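Local coordinates for protein Xaa-Pro Dipeptidase (Alteromonas macleodii, PDB 2QS8) that probably acts as a metal-dependent dipeptidase or carboxypeptidase of the amidohydrolase superfamily, and holds a methionine beside a magnesium ion in its active site, at residues G64-H69 / F107-Q112; G378-L383 / I404-L409; H69-Q74 / G326-V331; D18-Q23 / S374-K379. All coordinates share one frame; numbering follows the deposited sequence.

Contact 1: G64-H69 / F107-Q112. With MG (magnesium ion), chain C.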
# COMPACT_ATOMS: atom_id res chain seq x y z
N GLY A 64 -3.21 -4.13 46.47
CA GLY A 64 -3.63 -3.02 45.63
C GLY A 64 -4.58 -3.47 44.54
O GLY A 64 -4.35 -4.48 43.90
N LEU A 65 -5.66 -2.72 44.33
CA LEU A 65 -6.63 -3.08 43.30
C LEU A 65 -6.20 -2.64 41.89
O LEU A 65 -5.44 -1.69 41.72
CB LEU A 65 -7.99 -2.46 43.66
CG LEU A 65 -8.53 -2.89 45.04
CD1 LEU A 65 -9.79 -2.11 45.36
CD2 LEU A 65 -8.79 -4.39 45.04
N MSE A 66 -6.70 -3.35 40.88
CA MSE A 66 -6.38 -3.06 39.49
C MSE A 66 -7.60 -2.87 38.58
O MSE A 66 -8.58 -3.60 38.70
CB MSE A 66 -5.51 -4.18 38.93
CG MSE A 66 -4.18 -4.30 39.59
SE MSE A 66 -3.02 -5.60 38.68
CE MSE A 66 -1.95 -6.24 40.20
N ASP A 67 -7.53 -1.89 37.69
CA ASP A 67 -8.62 -1.62 36.75
C ASP A 67 -8.03 -1.78 35.35
O ASP A 67 -7.18 -1.01 34.93
CB ASP A 67 -9.15 -0.19 36.95
CG ASP A 67 -10.47 0.05 36.25
OD1 ASP A 67 -10.71 -0.56 35.19
OD2 ASP A 67 -11.28 0.87 36.76
N MSE A 68 -8.48 -2.81 34.63
CA MSE A 68 -7.97 -3.10 33.29
C MSE A 68 -8.49 -2.20 32.17
O MSE A 68 -8.15 -2.41 31.01
CB MSE A 68 -8.31 -4.54 32.92
CG MSE A 68 -7.79 -5.61 33.86
SE MSE A 68 -5.85 -5.51 33.84
CE MSE A 68 -5.37 -6.15 32.06
N HIS A 69 -9.33 -1.21 32.49
CA HIS A 69 -9.90 -0.37 31.44
C HIS A 69 -10.27 1.03 31.90
O HIS A 69 -11.39 1.28 32.34
CB HIS A 69 -11.13 -1.08 30.86
CG HIS A 69 -11.57 -0.56 29.53
ND1 HIS A 69 -11.70 -1.37 28.42
CD2 HIS A 69 -11.97 0.68 29.14
CE1 HIS A 69 -12.17 -0.65 27.41
NE2 HIS A 69 -12.34 0.59 27.82
N PHE A 107 -6.95 1.92 43.79
CA PHE A 107 -6.39 1.27 42.61
C PHE A 107 -4.95 1.72 42.36
O PHE A 107 -4.70 2.82 41.87
CB PHE A 107 -7.27 1.51 41.39
CG PHE A 107 -8.59 0.81 41.47
CD1 PHE A 107 -9.60 1.28 42.31
CD2 PHE A 107 -8.81 -0.37 40.77
CE1 PHE A 107 -10.80 0.59 42.44
CE2 PHE A 107 -10.00 -1.07 40.91
CZ PHE A 107 -11.00 -0.58 41.74
N THR A 108 -4.02 0.84 42.72
CA THR A 108 -2.59 1.09 42.60
C THR A 108 -2.03 0.77 41.22
O THR A 108 -0.93 1.20 40.87
CB THR A 108 -1.83 0.30 43.68
OG1 THR A 108 -2.26 -1.08 43.66
CG2 THR A 108 -2.10 0.90 45.06
N THR A 109 -2.77 0.01 40.44
CA THR A 109 -2.32 -0.33 39.10
C THR A 109 -3.52 -0.26 38.16
O THR A 109 -4.60 -0.72 38.52
CB THR A 109 -1.71 -1.76 39.01
OG1 THR A 109 -0.55 -1.85 39.85
CG2 THR A 109 -1.28 -2.07 37.58
N VAL A 110 -3.33 0.34 36.99
CA VAL A 110 -4.40 0.43 36.00
C VAL A 110 -3.85 0.21 34.60
O VAL A 110 -2.66 0.40 34.35
CB VAL A 110 -5.12 1.82 36.02
CG1 VAL A 110 -5.77 2.07 37.38
CG2 VAL A 110 -4.13 2.94 35.70
N ARG A 111 -4.73 -0.20 33.70
CA ARG A 111 -4.37 -0.40 32.31
C ARG A 111 -5.19 0.64 31.51
O ARG A 111 -6.41 0.51 31.40
CB ARG A 111 -4.73 -1.82 31.85
CG ARG A 111 -4.21 -2.18 30.46
CD ARG A 111 -4.64 -3.59 29.99
NE ARG A 111 -6.08 -3.71 29.85
CZ ARG A 111 -6.70 -4.68 29.20
NH1 ARG A 111 -5.99 -5.65 28.63
NH2 ARG A 111 -8.02 -4.68 29.09
N GLN A 112 -4.53 1.69 31.01
CA GLN A 112 -5.24 2.68 30.20
C GLN A 112 -5.29 2.14 28.78
O GLN A 112 -4.26 1.95 28.13
CB GLN A 112 -4.50 4.03 30.18
CG GLN A 112 -5.20 5.04 29.28
CD GLN A 112 -5.58 6.32 30.01
OE1 GLN A 112 -5.86 6.30 31.21
NE2 GLN A 112 -5.61 7.43 29.29
MG MG C . -13.12 2.47 26.55

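Contact 2: G378-L383 / I404-L409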
# COMPACT_ATOMS: atom_id res chain seq x y z
N GLY A 378 7.87 -11.59 49.15
CA GLY A 378 8.61 -11.47 47.92
C GLY A 378 8.00 -10.49 46.93
O GLY A 378 8.73 -9.79 46.22
N LYS A 379 6.68 -10.41 46.88
CA LYS A 379 6.01 -9.50 45.95
C LYS A 379 6.16 -8.04 46.34
O LYS A 379 6.56 -7.73 47.46
CB LYS A 379 4.53 -9.85 45.83
CG LYS A 379 4.28 -11.12 45.03
CD LYS A 379 2.83 -11.22 44.58
CE LYS A 379 2.62 -12.43 43.68
NZ LYS A 379 1.21 -12.52 43.20
N LEU A 380 5.83 -7.15 45.41
CA LEU A 380 5.93 -5.71 45.66
C LEU A 380 4.88 -5.28 46.68
O LEU A 380 3.75 -5.79 46.70
CB LEU A 380 5.75 -4.93 44.35
CG LEU A 380 6.86 -5.12 43.29
CD1 LEU A 380 6.49 -4.39 41.99
CD2 LEU A 380 8.18 -4.57 43.83
N ALA A 381 5.26 -4.32 47.52
CA ALA A 381 4.40 -3.80 48.57
C ALA A 381 3.33 -2.80 48.12
O ALA A 381 3.47 -1.59 48.32
CB ALA A 381 5.25 -3.19 49.69
N ASP A 382 2.27 -3.33 47.51
CA ASP A 382 1.14 -2.53 47.07
C ASP A 382 -0.04 -3.03 47.91
O ASP A 382 -0.56 -4.12 47.67
CB ASP A 382 0.87 -2.77 45.58
CG ASP A 382 1.72 -1.90 44.67
OD1 ASP A 382 2.76 -1.38 45.13
OD2 ASP A 382 1.35 -1.74 43.48
N LEU A 383 -0.44 -2.24 48.89
CA LEU A 383 -1.54 -2.63 49.77
C LEU A 383 -2.53 -1.51 50.08
O LEU A 383 -2.19 -0.33 50.09
CB LEU A 383 -0.99 -3.15 51.11
CG LEU A 383 0.15 -4.17 51.14
CD1 LEU A 383 1.47 -3.45 50.95
CD2 LEU A 383 0.14 -4.92 52.48
N ILE A 404 -0.95 2.04 49.99
CA ILE A 404 0.50 1.90 50.01
C ILE A 404 0.94 1.40 48.65
O ILE A 404 0.39 0.43 48.13
CB ILE A 404 0.97 0.90 51.08
CG1 ILE A 404 0.53 1.38 52.47
CG2 ILE A 404 2.48 0.77 51.03
CD1 ILE A 404 0.82 0.41 53.61
N LYS A 405 1.93 2.05 48.07
CA LYS A 405 2.42 1.66 46.76
C LYS A 405 3.94 1.63 46.78
O LYS A 405 4.58 2.61 47.15
CB LYS A 405 1.93 2.64 45.71
CG LYS A 405 2.48 2.39 44.31
CD LYS A 405 2.40 3.67 43.50
CE LYS A 405 3.12 3.56 42.18
NZ LYS A 405 3.19 4.89 41.54
N ASP A 406 4.49 0.50 46.37
CA ASP A 406 5.93 0.30 46.33
C ASP A 406 6.55 0.50 47.72
O ASP A 406 7.63 1.08 47.86
CB ASP A 406 6.57 1.26 45.32
CG ASP A 406 7.78 0.67 44.63
OD1 ASP A 406 7.67 -0.47 44.10
OD2 ASP A 406 8.84 1.33 44.61
N GLY A 407 5.85 0.02 48.74
CA GLY A 407 6.35 0.15 50.10
C GLY A 407 6.21 1.52 50.73
O GLY A 407 6.69 1.74 51.84
N LEU A 408 5.56 2.46 50.03
CA LEU A 408 5.37 3.81 50.57
C LEU A 408 3.90 4.11 50.82
O LEU A 408 3.02 3.75 50.04
CB LEU A 408 5.97 4.86 49.62
CG LEU A 408 7.47 5.17 49.75
CD1 LEU A 408 8.31 3.91 49.63
CD2 LEU A 408 7.86 6.16 48.66
N LEU A 409 3.63 4.78 51.94
CA LEU A 409 2.27 5.13 52.34
C LEU A 409 1.86 6.50 51.82
O LEU A 409 2.54 7.50 52.08
CB LEU A 409 2.16 5.11 53.87
CG LEU A 409 0.80 5.38 54.50
CD1 LEU A 409 -0.11 4.18 54.33
CD2 LEU A 409 0.98 5.69 55.97

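Contact 3: H69-Q74 / G326-V331. With MG (magnesium ion), chain C; MET (methionine), chain D.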
# COMPACT_ATOMS: atom_id res chain seq x y z
N HIS A 69 -9.33 -1.21 32.49
CA HIS A 69 -9.90 -0.37 31.44
C HIS A 69 -10.27 1.03 31.90
O HIS A 69 -11.39 1.28 32.34
CB HIS A 69 -11.13 -1.08 30.86
CG HIS A 69 -11.57 -0.56 29.53
ND1 HIS A 69 -11.70 -1.37 28.42
CD2 HIS A 69 -11.97 0.68 29.14
CE1 HIS A 69 -12.17 -0.65 27.41
NE2 HIS A 69 -12.34 0.59 27.82
N VAL A 70 -9.31 1.95 31.80
CA VAL A 70 -9.56 3.33 32.21
C VAL A 70 -9.08 4.30 31.13
O VAL A 70 -8.24 3.95 30.30
CB VAL A 70 -8.84 3.67 33.55
CG1 VAL A 70 -9.35 2.76 34.66
CG2 VAL A 70 -7.34 3.55 33.38
N HIS A 71 -9.63 5.51 31.15
CA HIS A 71 -9.26 6.54 30.18
C HIS A 71 -8.96 7.87 30.88
O HIS A 71 -9.70 8.84 30.72
CB HIS A 71 -10.39 6.76 29.16
CG HIS A 71 -10.72 5.55 28.34
ND1 HIS A 71 -9.86 5.04 27.39
CD2 HIS A 71 -11.82 4.77 28.31
CE1 HIS A 71 -10.41 4.00 26.81
NE2 HIS A 71 -11.61 3.81 27.35
N PHE A 72 -7.89 7.91 31.65
CA PHE A 72 -7.53 9.15 32.33
C PHE A 72 -7.41 10.23 31.26
O PHE A 72 -6.85 9.98 30.19
CB PHE A 72 -6.19 9.03 33.06
CG PHE A 72 -6.17 8.00 34.17
CD1 PHE A 72 -7.31 7.70 34.91
CD2 PHE A 72 -4.97 7.37 34.51
CE1 PHE A 72 -7.25 6.79 35.98
CE2 PHE A 72 -4.90 6.47 35.57
CZ PHE A 72 -6.04 6.18 36.31
N GLY A 73 -7.93 11.42 31.54
CA GLY A 73 -7.85 12.50 30.59
C GLY A 73 -9.19 12.88 29.99
O GLY A 73 -9.31 13.88 29.29
N GLN A 74 -10.20 12.07 30.26
CA GLN A 74 -11.53 12.35 29.76
C GLN A 74 -12.61 11.83 30.71
O GLN A 74 -12.36 10.94 31.52
CB GLN A 74 -11.72 11.72 28.37
CG GLN A 74 -11.84 10.22 28.37
CD GLN A 74 -11.60 9.61 27.00
OE1 GLN A 74 -10.46 9.50 26.55
NE2 GLN A 74 -12.67 9.21 26.33
N GLY A 326 -12.53 -4.48 35.16
CA GLY A 326 -12.42 -3.37 34.24
C GLY A 326 -13.70 -2.54 34.22
O GLY A 326 -14.78 -3.10 34.05
N THR A 327 -13.59 -1.23 34.34
CA THR A 327 -14.76 -0.36 34.42
C THR A 327 -15.10 0.59 33.25
O THR A 327 -16.25 0.95 33.05
CB THR A 327 -14.65 0.52 35.68
OG1 THR A 327 -13.63 1.50 35.46
CG2 THR A 327 -14.24 -0.33 36.89
N ASP A 328 -14.08 0.97 32.50
CA ASP A 328 -14.23 1.92 31.40
C ASP A 328 -14.48 3.30 32.01
O ASP A 328 -15.27 4.10 31.49
CB ASP A 328 -15.37 1.53 30.45
CG ASP A 328 -15.26 2.21 29.08
OD1 ASP A 328 -14.28 2.95 28.84
OD2 ASP A 328 -16.14 1.99 28.23
N ALA A 329 -13.81 3.55 33.13
CA ALA A 329 -13.87 4.83 33.81
C ALA A 329 -13.30 5.85 32.82
O ALA A 329 -12.20 5.67 32.29
CB ALA A 329 -13.04 4.79 35.08
N GLY A 330 -14.01 6.92 32.59
CA GLY A 330 -13.63 7.93 31.62
C GLY A 330 -14.92 8.21 30.86
O GLY A 330 -15.07 9.22 30.18
N VAL A 331 -15.83 7.27 31.02
CA VAL A 331 -17.17 7.35 30.61
C VAL A 331 -17.82 7.93 31.84
O VAL A 331 -18.17 9.10 31.88
CB VAL A 331 -17.76 5.95 30.26
CG1 VAL A 331 -19.23 6.06 29.96
CG2 VAL A 331 -17.00 5.36 29.07
MG MG C . -13.12 2.47 26.55
N MET D . -16.84 3.02 25.52
CA MET D . -17.79 1.95 25.10
C MET D . -18.44 2.28 23.75
O MET D . -18.89 1.33 23.08
CB MET D . -18.88 1.78 26.15
CG MET D . -19.85 0.67 25.83
SD MET D . -20.94 0.38 27.18
CE MET D . -19.79 -0.32 28.34
OXT MET D . -18.50 3.48 23.40

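Contact 4: D18-Q23 / S374-K379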
# COMPACT_ATOMS: atom_id res chain seq x y z
N ASP A 18 -5.71 -11.80 51.04
CA ASP A 18 -4.42 -11.79 50.35
C ASP A 18 -4.41 -11.91 48.83
O ASP A 18 -3.37 -11.69 48.22
CB ASP A 18 -3.49 -12.85 50.97
CG ASP A 18 -3.88 -14.28 50.63
OD1 ASP A 18 -4.83 -14.50 49.85
OD2 ASP A 18 -3.22 -15.21 51.14
N GLY A 19 -5.55 -12.25 48.23
CA GLY A 19 -5.59 -12.37 46.79
C GLY A 19 -5.56 -13.78 46.25
O GLY A 19 -6.02 -14.02 45.14
N LYS A 20 -5.02 -14.71 47.04
CA LYS A 20 -4.94 -16.11 46.64
C LYS A 20 -5.94 -16.96 47.41
O LYS A 20 -6.79 -17.64 46.82
CB LYS A 20 -3.53 -16.65 46.90
CG LYS A 20 -2.46 -16.16 45.93
CD LYS A 20 -2.22 -17.18 44.82
CE LYS A 20 -1.15 -16.70 43.85
NZ LYS A 20 0.12 -16.34 44.54
N SER A 21 -5.85 -16.92 48.73
CA SER A 21 -6.73 -17.69 49.61
C SER A 21 -8.18 -17.21 49.54
O SER A 21 -8.44 -16.00 49.62
CB SER A 21 -6.25 -17.61 51.06
OG SER A 21 -7.21 -18.18 51.93
N ASP A 22 -9.11 -18.15 49.41
CA ASP A 22 -10.52 -17.81 49.35
C ASP A 22 -11.04 -17.49 50.74
O ASP A 22 -12.23 -17.26 50.92
CB ASP A 22 -11.33 -18.97 48.77
CG ASP A 22 -10.89 -19.34 47.37
OD1 ASP A 22 -10.78 -18.43 46.52
OD2 ASP A 22 -10.68 -20.55 47.11
N GLN A 23 -10.14 -17.47 51.72
CA GLN A 23 -10.52 -17.20 53.11
C GLN A 23 -10.06 -15.86 53.62
O GLN A 23 -8.95 -15.41 53.31
CB GLN A 23 -9.95 -18.28 54.03
CG GLN A 23 -10.20 -19.71 53.57
CD GLN A 23 -11.68 -20.00 53.38
OE1 GLN A 23 -12.48 -19.78 54.29
NE2 GLN A 23 -12.04 -20.48 52.20
N SER A 374 -1.09 -9.95 44.91
CA SER A 374 -1.39 -10.64 46.17
C SER A 374 -0.42 -10.23 47.27
O SER A 374 0.69 -9.78 47.00
CB SER A 374 -1.31 -12.16 45.98
OG SER A 374 0.02 -12.56 45.69
N ILE A 375 -0.86 -10.38 48.51
CA ILE A 375 -0.01 -10.04 49.64
C ILE A 375 0.70 -11.33 50.03
O ILE A 375 0.18 -12.15 50.79
CB ILE A 375 -0.83 -9.46 50.78
CG1 ILE A 375 -1.54 -8.19 50.26
CG2 ILE A 375 0.07 -9.14 51.96
CD1 ILE A 375 -2.43 -7.49 51.26
N GLU A 376 1.88 -11.50 49.46
CA GLU A 376 2.71 -12.69 49.66
C GLU A 376 4.16 -12.25 49.76
O GLU A 376 4.56 -11.26 49.13
CB GLU A 376 2.54 -13.62 48.46
CG GLU A 376 2.12 -15.04 48.80
CD GLU A 376 1.43 -15.76 47.62
OE1 GLU A 376 1.13 -16.96 47.76
OE2 GLU A 376 1.19 -15.11 46.58
N SER A 377 4.94 -12.98 50.53
CA SER A 377 6.35 -12.66 50.71
C SER A 377 7.09 -12.64 49.37
O SER A 377 6.94 -13.56 48.56
CB SER A 377 7.01 -13.69 51.64
OG SER A 377 6.35 -13.75 52.90
N GLY A 378 7.87 -11.59 49.15
CA GLY A 378 8.61 -11.47 47.92
C GLY A 378 8.00 -10.49 46.93
O GLY A 378 8.73 -9.79 46.22
N LYS A 379 6.68 -10.41 46.88
CA LYS A 379 6.01 -9.50 45.95
C LYS A 379 6.16 -8.04 46.34
O LYS A 379 6.56 -7.73 47.46
CB LYS A 379 4.53 -9.85 45.83
CG LYS A 379 4.28 -11.12 45.03
CD LYS A 379 2.83 -11.22 44.58
CE LYS A 379 2.62 -12.43 43.68
NZ LYS A 379 1.21 -12.52 43.20
O HOH W 1 -1.01 -14.35 52.31
O HOH W 2 1.85 -15.37 42.07

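Contact 1: G64-H69 / F107-Q112
Arg111 grips the carbonyl O of Met68 side-on, with NE at 2.7 Å and NH2 at 3.0 Å, the oxygen lying within 9° of the guanidinium plane. The methyl CE of Met68, a selenomethionine, doubles back over one face of the group, 3.4 Å from NE of Arg111, because its chain is bent at chi2 (-62°) and chi3 (-70°). An alanine in place of Arg111 would probably leave Met68 O without these two donors and the methyl end of Met68 free to turn. Where the strands begin, Leu65 CB sits over a face of the Phe107 ring, 3.8 Å from its centroid, and the backbone of Met66 meets the ring edge. Between these two groups the chains pair in parallel, Arg111 N giving a 2.9 Å bond to Asp67 O. Asp67 OD1 closes an Asx turn with the N of His69, whose NE2 binds magnesium at 2.4 Å, while OD2 bonds Thr327. Glu254 forms a salt bridge with Arg111 and a hydrogen bond with His69 ND1; Trp231 makes a cation-pi contact with Arg111. Joined by helix 88-104, the two strands form a beta-alpha-beta unit of the TIM barrel. Helix 360-365 packs on Met66 and Met68, and strand 136-139 flanks Thr109 and Val110.

Contact 2: G378-L383 / I404-L409
Leu380 meets the other segment at its branch tip, CD2 lying 4.1 Å from Asp406 OD1 as the two side chains run alongside each other. Ala381 follows at the centre of an inverse gamma turn; its carbonyl O accepts from Gly407 N at 2.9 Å in a nearly straight bond (169°). Its methyl CB rests on the Gly407 backbone, 3.4 Å from N. The target is the type I' turn from Lys405 to Leu408, the two-residue tip of a beta hairpin between strands 400-405 and 408-411; Asp406 and Gly407 both have the positive phi that such a turn requires. Asp382 then grips the same tip through its side chain: CG, anti to its own carbonyl carbon (chi1 -85°), carries OD1 to the N of Asp406, and the 2.8 Å bond arrives nearly on the line of the C-O bond. The carboxylates of Asp382 and Asp406 remain 5.1 Å apart between their OD1 atoms, and Arg136 makes a salt bridge to each, which probably offsets their like charge. At Leu383 the chain becomes a strand and enters a hydrogen-bonded antiparallel pair with Ile404, Leu383 N to Ile404 O being 2.9 Å and Ile404 N to Leu383 O 2.7 Å.

Contact 3: H69-Q74 / G326-V331
Asp328 and His71 meet at the magnesium ion, where the aspartate OD1 binds at 2.6 Å and the histidine NE2 at 2.2 Å, completing with His69 the protein ligands of the site. Asp328 CG lies anti to the backbone N (chi1 -161°), which carries the carboxylate to the metal. OD1 of Asp328 lies at the edge of the His71 ring, near its plane, 3.2 Å from NE2; this is closeness imposed by the shared metal and not a hydrogen bond. The carboxylate plane stands 66° from the His69 ring and 64° from that of His71. With OD1 on the metal, OD2 accepts the amino group of the bound methionine at 3.0 Å. His69-Val70-His71 is the HxH motif of the amidohydrolase superfamily, at the C-terminal end of the first barrel strand, and Asp328 probably corresponds to the conserved aspartate at the end of the eighth. Behind these ligands the backbones are tied together: Asp328 N bonds His69 O at 2.7 Å, and His71 N meets Ala329 O at 2.8 Å. At Gly330 a CB would run into the CB of His71, so glycine lets the loop lie close. Farther out, the carbonyl of Gly114 is hydrogen-bonded to His71 ND1.

Contact 4: D18-Q23 / S374-K379
Lys20 and Glu376 form the salt bridge of this contact, NZ to OE2 at 2.6 Å, with the two side chains crossing at about a right angle. Bends in the lysine chain at chi2 (-97°) and chi4 (54°) bring NZ to the syn lone pair of OE2. The same oxygen is met on its anti side, 28° out of the carboxylate plane, by the hydroxyl of Ser374, 2.9 Å from OG to OE2, and that OG in turn accepts from Lys379 NZ at 2.8 Å. One backbone bond crosses the contact: Ile375 N gives to Asp18 O at 2.8 Å. Asp18 OD1 serves its own loop, taking Lys20 N in an Asx turn and Ser21 N, one residue farther, in an Asx motif, whereas a water bridges its OD2 to Ile375 O. A second water accepts from both Lys20 NZ and Lys379 NZ. Glycines shape both loops; a side chain at Gly19 would press on Ser374 CB, and Gly378 serves the type II turn from Glu376 to Lys379. Met360 of helix 360-365 packs against Lys20, Ser374 and Lys379. A glutamine in place of Glu376 would probably leave Lys20 without its countercharge, only 4.2 Å from NZ of Lys379. The two ammonium groups thus share a carboxylate oxygen, a serine hydroxyl and a water, with Lys379 NZ also bonded to the carbonyls of Glu369 and Leu372: an electrostatic and solvent-linked join between two loops of the beta domain.

Contacts 1 and 3 lie near the centre of the chain, about 10 Å apart between centres, sharing His69 and the magnesium site; their segments alternate along the sequence. Contacts 2 and 4 lie about 20 Å from that centre, in the small beta domain, their own centres about 13 Å apart, and share Gly378 and Lys379. The large sheet connects the regions: strand 60-67 pairs with 107-112 on one side and with 383-386 on the other, and Gly64 N probably bonds Asp382 O, 2.9 Å away, between contacts 1 and 2. Contact 4 joins a loop near the N-terminus to one near the C-terminus, spanning contacts 1 and 3, so both portions together build the domain beside the catalytic barrel.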